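Local coordinates for protein dihydrodipicolinate synthase (Bacteroides thetaiotaomicron, PDB 4XKY) that probably catalyses Schiff-base aldolase-type chemistry on pyruvate, as a dihydrodipicolinate synthase in lysine biosynthesis or as an N-acetylneuraminate lyase of the same family, at residues S6-P11 with G207-A212; V39-V44 with P75-I80. All coordinates share one frame; numbering follows the deposited sequence.

Contact 1: residues S6-P11 with G207-A212; sequences SGIIPP and GVNGGA
Ile-8 pairs with Gly-207 in a parallel beta bridge, bonded through the flanking Gly-7 and Ile-9, in which Gly-207 both donates and accepts. Its N gives a 2.9 Å hydrogen bond to Gly-7 O, and its O takes the N-H of Ile-9 N at 3.0 Å, almost straight (179° at the hydrogen). Beyond the bridge Ile-9 turns its carbonyl onto Val-208, whose CA-H approaches Ile-9 O at 3.1 Å. Because Val-208 CG1 stands anti to its own N (chi1 -180°), that methyl comes to 3.2 Å from the same Ile-9 O and also meets the Pro-11 ring. Packing is tight here: Pro-11 CD rests 3.3 Å from Asn-209 C, laying the pyrrolidine against the peptide that leads to Gly-210. Toward Ala-212 the contact thins to apolar touches, Ala-212 CB lying 3.7 Å from Ile-8 CG2 and 4.0 Å from Pro-10 CB. The Ile-8 and Asn-209 side chains cross at about a right angle, bringing Ile-8 CD1 to 3.7 Å from Asn-209 OD1, which is buried without a hydrogen-bond partner, while ND2 bonds to Gly-191 O. Only at partly exposed Ser-6 does segment 6-11 leave its partner. As in a TIM barrel, first and last strands close the ring: Ile-8 packs outward on Tyr-219, Val-220 and Tyr-223 of helix 216-227 and on Met-196, whereas Ile-9, Pro-11 and Val-208 touch Phe-43 of strand 42-44.

Contact 2: residues V39-V44 with P75-I80; sequences VHALFV and PVLVCI
Strands 42-44 and 76-79 run parallel, their axes 4.8 Å apart at the closest and 19° from aligned, with Leu-42, Phe-43 and Val-44 level with Val-76, Leu-77 and Val-78. Four nearly straight hydrogen bonds form the ladder, Leu-42 N to Pro-75 O, Leu-77 N to Leu-42 O, Val-44 N to Leu-77 O and Cys-79 N to Val-44 O, so that Leu-42, Leu-77 and Val-44 each bond through both N and O. This is the pairing of a beta-alpha-beta unit of the TIM barrel, with helix 56-70 as the crossover. Leu-42, Val-44, Val-76 and Val-78 occupy the helix-facing side, where Val-44 CG2 meets Val-78 CG2 at 3.9 Å and the two valines cross obliquely; Val-44 also lies on Met-62 and Thr-66, and Val-78 on Ile-63. On the other face, Phe-43 CG stands anti to the backbone N (chi1 174°), which carries the ring across to the partner strand. Its edge turns to Leu-77 O, 3.6 Å from CD1, while Leu-77 CB comes to 3.9 Å from the same CD1, the two side chains at about a right angle. Further along the ring, CE1 lies 3.7 Å from Cys-79 CB, and Val-104 of strand 102-105 also touches the phenyl group.

Overall arrangement
The two contacts join neighbouring pairs of strands in the barrel wall, their centres about 9 Å apart. Contact 1 pairs the first strand with the last, contact 2 the second with the third; probable hydrogen bonds from His-40 N to Ile-8 O (2.9 Å) and from Phe-43 N to Pro-10 O (3.0 Å) bridge the seam. Both border the predicted active site: between side chains, Phe-43 of contact 2 lies about 3 Å from Val-208 of contact 1, a predicted pyruvate-binding residue about 4 Å from the predicted Schiff-base Lys-164. Pro-11 is about 4 Å from Thr-48, also predicted to bind pyruvate, and Cys-79 about 3 Å from the predicted proton donor/acceptor Tyr-136.

Contact 1: residues S6-P11 with G207-A212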
ATOM      1  N   SER A   6     -29.898  -0.784 -16.791  1.00 39.93           N
ATOM      2  CA  SER A   6     -29.057  -1.642 -17.638  1.00 41.43           C
ATOM      3  C   SER A   6     -28.463  -0.919 -18.836  1.00 40.16           C
ATOM      4  O   SER A   6     -28.871   0.188 -19.178  1.00 41.38           O
ATOM      5  CB  SER A   6     -29.874  -2.824 -18.136  1.00 42.39           C
ATOM      6  OG  SER A   6     -30.430  -3.503 -17.030  1.00 46.00           O
ATOM      7  N   GLY A   7     -27.498  -1.566 -19.476  1.00 38.61           N
ATOM      8  CA  GLY A   7     -26.876  -1.013 -20.669  1.00 37.43           C
ATOM      9  C   GLY A   7     -25.619  -0.190 -20.460  1.00 34.91           C
ATOM     10  O   GLY A   7     -24.791  -0.470 -19.593  1.00 35.68           O
ATOM     11  N   ILE A   8     -25.454   0.797 -21.321  1.00 33.94           N
ATOM     12  CA  ILE A   8     -24.286   1.627 -21.334  1.00 33.65           C
ATOM     13  C   ILE A   8     -24.677   2.943 -20.674  1.00 33.83           C
ATOM     14  O   ILE A   8     -25.618   3.594 -21.100  1.00 32.80           O
ATOM     15  CB  ILE A   8     -23.774   1.868 -22.767  1.00 34.52           C
ATOM     16  CG1 ILE A   8     -23.345   0.561 -23.440  1.00 33.95           C
ATOM     17  CG2 ILE A   8     -22.600   2.837 -22.734  1.00 34.31           C
ATOM     18  CD1 ILE A   8     -22.267  -0.205 -22.692  1.00 32.95           C
ATOM     19  N   ILE A   9     -23.963   3.294 -19.610  1.00 33.09           N
ATOM     20  CA  ILE A   9     -24.202   4.514 -18.859  1.00 34.92           C
ATOM     21  C   ILE A   9     -22.884   5.277 -18.788  1.00 33.84           C
ATOM     22  O   ILE A   9     -22.136   5.107 -17.858  1.00 32.98           O
ATOM     23  CB  ILE A   9     -24.683   4.194 -17.430  1.00 38.65           C
ATOM     24  CG1 ILE A   9     -26.010   3.436 -17.471  1.00 40.17           C
ATOM     25  CG2 ILE A   9     -24.825   5.453 -16.573  1.00 40.17           C
ATOM     26  CD1 ILE A   9     -25.855   2.006 -17.044  1.00 42.95           C
ATOM     27  N   PRO A  10     -22.606   6.123 -19.787  1.00 33.46           N
ATOM     28  CA  PRO A  10     -21.343   6.835 -19.833  1.00 31.60           C
ATOM     29  C   PRO A  10     -21.174   7.776 -18.670  1.00 30.86           C
ATOM     30  O   PRO A  10     -22.108   8.523 -18.344  1.00 31.27           O
ATOM     31  CB  PRO A  10     -21.412   7.642 -21.128  1.00 33.18           C
ATOM     32  CG  PRO A  10     -22.836   7.629 -21.537  1.00 34.29           C
ATOM     33  CD  PRO A  10     -23.466   6.426 -20.942  1.00 33.26           C
ATOM     34  N   PRO A  11     -19.995   7.723 -18.038  1.00 29.60           N
ATOM     35  CA  PRO A  11     -19.553   8.741 -17.117  1.00 29.07           C
ATOM     36  C   PRO A  11     -19.081   9.931 -17.946  1.00 28.03           C
ATOM     37  O   PRO A  11     -17.974   9.918 -18.515  1.00 26.07           O
ATOM     38  CB  PRO A  11     -18.392   8.065 -16.373  1.00 28.88           C
ATOM     39  CG  PRO A  11     -17.805   7.129 -17.385  1.00 29.53           C
ATOM     40  CD  PRO A  11     -18.915   6.785 -18.372  1.00 29.59           C
ATOM     41  N   GLY A 207     -22.472  -1.140 -17.998  1.00 35.48           N
ATOM     42  CA  GLY A 207     -21.085  -0.677 -18.043  1.00 33.20           C
ATOM     43  C   GLY A 207     -21.114   0.834 -17.948  1.00 32.71           C
ATOM     44  O   GLY A 207     -21.786   1.480 -18.729  1.00 33.35           O
ATOM     45  N   VAL A 208     -20.400   1.394 -16.988  1.00 32.28           N
ATOM     46  CA  VAL A 208     -20.298   2.832 -16.861  1.00 32.46           C
ATOM     47  C   VAL A 208     -18.978   3.164 -17.549  1.00 31.81           C
ATOM     48  O   VAL A 208     -17.958   3.375 -16.901  1.00 32.21           O
ATOM     49  CB  VAL A 208     -20.334   3.281 -15.392  1.00 33.95           C
ATOM     50  CG1 VAL A 208     -20.228   4.802 -15.274  1.00 33.15           C
ATOM     51  CG2 VAL A 208     -21.607   2.797 -14.714  1.00 34.72           C
ATOM     52  N   ASN A 209     -19.008   3.168 -18.884  1.00 30.73           N
ATOM     53  CA  ASN A 209     -17.791   3.171 -19.678  1.00 29.49           C
ATOM     54  C   ASN A 209     -17.436   4.518 -20.319  1.00 28.26           C
ATOM     55  O   ASN A 209     -18.149   5.019 -21.189  1.00 27.23           O
ATOM     56  CB  ASN A 209     -17.882   2.146 -20.792  1.00 29.84           C
ATOM     57  CG  ASN A 209     -18.283   0.759 -20.320  1.00 30.31           C
ATOM     58  OD1 ASN A 209     -18.960   0.048 -21.063  1.00 34.64           O
ATOM     59  ND2 ASN A 209     -17.825   0.337 -19.159  1.00 30.24           N
ATOM     60  N   GLY A 210     -16.292   5.055 -19.922  1.00 26.00           N
ATOM     61  CA  GLY A 210     -15.847   6.357 -20.376  1.00 26.58           C
ATOM     62  C   GLY A 210     -15.640   6.503 -21.866  1.00 26.75           C
ATOM     63  O   GLY A 210     -15.834   7.599 -22.416  1.00 27.10           O
ATOM     64  N   GLY A 211     -15.213   5.422 -22.513  1.00 26.71           N
ATOM     65  CA  GLY A 211     -15.001   5.421 -23.949  1.00 28.79           C
ATOM     66  C   GLY A 211     -16.296   5.691 -24.700  1.00 29.32           C
ATOM     67  O   GLY A 211     -16.276   6.077 -25.876  1.00 30.67           O
ATOM     68  N   ALA A 212     -17.427   5.497 -24.027  1.00 29.09           N
ATOM     69  CA  ALA A 212     -18.717   5.743 -24.681  1.00 29.79           C
ATOM     70  C   ALA A 212     -18.937   7.244 -24.918  1.00 30.09           C
ATOM     71  O   ALA A 212     -19.783   7.618 -25.728  1.00 32.41           O
ATOM     72  CB  ALA A 212     -19.871   5.125 -23.901  1.00 29.02           C
TER

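Contact 2: residues V39-V44 with P75-I80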
ATOM      1  N   VAL A  39     -27.230   5.307 -25.735  1.00 36.66           N
ATOM      2  CA  VAL A  39     -26.905   4.988 -24.340  1.00 35.44           C
ATOM      3  C   VAL A  39     -28.194   5.026 -23.480  1.00 37.00           C
ATOM      4  O   VAL A  39     -29.216   5.589 -23.880  1.00 36.75           O
ATOM      5  CB  VAL A  39     -25.795   5.884 -23.721  1.00 33.59           C
ATOM      6  CG1 VAL A  39     -24.542   5.913 -24.600  1.00 33.42           C
ATOM      7  CG2 VAL A  39     -26.296   7.291 -23.440  1.00 33.28           C
ATOM      8  N   HIS A  40     -28.138   4.440 -22.297  1.00 37.77           N
ATOM      9  CA  HIS A  40     -29.344   4.307 -21.462  1.00 41.43           C
ATOM     10  C   HIS A  40     -29.419   5.256 -20.297  1.00 37.53           C
ATOM     11  O   HIS A  40     -30.458   5.382 -19.707  1.00 37.93           O
ATOM     12  CB  HIS A  40     -29.512   2.861 -20.986  1.00 45.54           C
ATOM     13  CG  HIS A  40     -29.429   1.877 -22.105  1.00 51.78           C
ATOM     14  ND1 HIS A  40     -30.517   1.161 -22.555  1.00 54.96           N
ATOM     15  CD2 HIS A  40     -28.392   1.542 -22.914  1.00 55.88           C
ATOM     16  CE1 HIS A  40     -30.149   0.407 -23.576  1.00 59.38           C
ATOM     17  NE2 HIS A  40     -28.864   0.618 -23.812  1.00 61.04           N
ATOM     18  N   ALA A  41     -28.333   5.932 -19.966  1.00 35.50           N
ATOM     19  CA  ALA A  41     -28.367   6.928 -18.915  1.00 34.17           C
ATOM     20  C   ALA A  41     -27.128   7.763 -19.011  1.00 34.07           C
ATOM     21  O   ALA A  41     -26.221   7.435 -19.759  1.00 35.43           O
ATOM     22  CB  ALA A  41     -28.456   6.265 -17.546  1.00 34.74           C
ATOM     23  N   LEU A  42     -27.122   8.861 -18.271  1.00 33.26           N
ATOM     24  CA  LEU A  42     -25.976   9.752 -18.150  1.00 32.68           C
ATOM     25  C   LEU A  42     -25.542   9.811 -16.700  1.00 32.93           C
ATOM     26  O   LEU A  42     -26.372  10.032 -15.803  1.00 35.93           O
ATOM     27  CB  LEU A  42     -26.372  11.164 -18.565  1.00 33.76           C
ATOM     28  CG  LEU A  42     -27.108  11.283 -19.900  1.00 35.42           C
ATOM     29  CD1 LEU A  42     -27.481  12.736 -20.143  1.00 37.48           C
ATOM     30  CD2 LEU A  42     -26.256  10.783 -21.048  1.00 34.30           C
ATOM     31  N   PHE A  43     -24.245   9.638 -16.478  1.00 31.73           N
ATOM     32  CA  PHE A  43     -23.671   9.646 -15.162  1.00 30.71           C
ATOM     33  C   PHE A  43     -22.739  10.839 -15.067  1.00 30.43           C
ATOM     34  O   PHE A  43     -21.742  10.921 -15.797  1.00 28.47           O
ATOM     35  CB  PHE A  43     -22.951   8.325 -14.903  1.00 32.65           C
ATOM     36  CG  PHE A  43     -22.194   8.292 -13.610  1.00 36.26           C
ATOM     37  CD1 PHE A  43     -22.732   8.832 -12.449  1.00 39.50           C
ATOM     38  CD2 PHE A  43     -20.927   7.739 -13.552  1.00 39.69           C
ATOM     39  CE1 PHE A  43     -22.007   8.819 -11.265  1.00 41.96           C
ATOM     40  CE2 PHE A  43     -20.203   7.709 -12.362  1.00 40.26           C
ATOM     41  CZ  PHE A  43     -20.748   8.251 -11.221  1.00 40.82           C
ATOM     42  N   VAL A  44     -23.088  11.804 -14.214  1.00 30.46           N
ATOM     43  CA  VAL A  44     -22.245  12.988 -14.095  1.00 30.29           C
ATOM     44  C   VAL A  44     -21.477  13.037 -12.792  1.00 28.52           C
ATOM     45  O   VAL A  44     -21.918  12.502 -11.768  1.00 25.91           O
ATOM     46  CB  VAL A  44     -22.998  14.306 -14.312  1.00 32.06           C
ATOM     47  CG1 VAL A  44     -23.728  14.277 -15.655  1.00 32.28           C
ATOM     48  CG2 VAL A  44     -23.973  14.603 -13.189  1.00 33.02           C
ATOM     49  N   PRO A  75     -32.518   8.827 -17.958  1.00 38.86           N
ATOM     50  CA  PRO A  75     -32.155   9.017 -16.550  1.00 39.84           C
ATOM     51  C   PRO A  75     -30.785   9.711 -16.364  1.00 36.51           C
ATOM     52  O   PRO A  75     -29.809   9.393 -17.062  1.00 37.09           O
ATOM     53  CB  PRO A  75     -32.099   7.585 -15.989  1.00 40.04           C
ATOM     54  CG  PRO A  75     -32.809   6.731 -16.976  1.00 41.70           C
ATOM     55  CD  PRO A  75     -32.741   7.413 -18.302  1.00 41.25           C
ATOM     56  N   VAL A  76     -30.755  10.669 -15.451  1.00 34.44           N
ATOM     57  CA  VAL A  76     -29.528  11.282 -14.992  1.00 32.38           C
ATOM     58  C   VAL A  76     -29.135  10.828 -13.579  1.00 32.60           C
ATOM     59  O   VAL A  76     -29.887  10.968 -12.611  1.00 32.95           O
ATOM     60  CB  VAL A  76     -29.647  12.803 -15.052  1.00 32.78           C
ATOM     61  CG1 VAL A  76     -28.341  13.436 -14.638  1.00 31.60           C
ATOM     62  CG2 VAL A  76     -30.009  13.236 -16.475  1.00 34.41           C
ATOM     63  N   LEU A  77     -27.930  10.276 -13.490  1.00 32.79           N
ATOM     64  CA  LEU A  77     -27.305   9.867 -12.229  1.00 33.74           C
ATOM     65  C   LEU A  77     -26.221  10.861 -11.867  1.00 32.23           C
ATOM     66  O   LEU A  77     -25.408  11.220 -12.705  1.00 32.00           O
ATOM     67  CB  LEU A  77     -26.657   8.481 -12.375  1.00 34.72           C
ATOM     68  CG  LEU A  77     -27.546   7.244 -12.226  1.00 36.85           C
ATOM     69  CD1 LEU A  77     -28.684   7.283 -13.215  1.00 37.90           C
ATOM     70  CD2 LEU A  77     -26.764   5.946 -12.405  1.00 37.58           C
ATOM     71  N   VAL A  78     -26.176  11.259 -10.604  1.00 31.99           N
ATOM     72  CA  VAL A  78     -25.262  12.280 -10.149  1.00 30.55           C
ATOM     73  C   VAL A  78     -24.386  11.710  -9.051  1.00 30.45           C
ATOM     74  O   VAL A  78     -24.887  11.245  -8.025  1.00 31.82           O
ATOM     75  CB  VAL A  78     -26.017  13.507  -9.590  1.00 31.10           C
ATOM     76  CG1 VAL A  78     -25.049  14.528  -9.006  1.00 31.66           C
ATOM     77  CG2 VAL A  78     -26.866  14.164 -10.674  1.00 33.00           C
ATOM     78  N   CYS A  79     -23.071  11.793  -9.246  1.00 29.44           N
ATOM     79  CA  CYS A  79     -22.134  11.460  -8.186  1.00 29.91           C
ATOM     80  C   CYS A  79     -22.130  12.579  -7.155  1.00 28.60           C
ATOM     81  O   CYS A  79     -21.849  13.747  -7.471  1.00 26.51           O
ATOM     82  CB  CYS A  79     -20.725  11.236  -8.727  1.00 31.80           C
ATOM     83  SG  CYS A  79     -19.620  10.408  -7.558  1.00 38.61           S
ATOM     84  N   ILE A  80     -22.468  12.209  -5.923  1.00 28.96           N
ATOM     85  CA  ILE A  80     -22.508  13.150  -4.805  1.00 29.84           C
ATOM     86  C   ILE A  80     -21.377  12.952  -3.776  1.00 31.77           C
ATOM     87  O   ILE A  80     -21.380  13.630  -2.750  1.00 35.44           O
ATOM     88  CB  ILE A  80     -23.854  13.085  -4.052  1.00 29.87           C
ATOM     89  CG1 ILE A  80     -24.109  11.691  -3.482  1.00 29.77           C
ATOM     90  CG2 ILE A  80     -25.011  13.492  -4.964  1.00 29.21           C
ATOM     91  CD1 ILE A  80     -25.158  11.662  -2.383  1.00 31.14           C
TER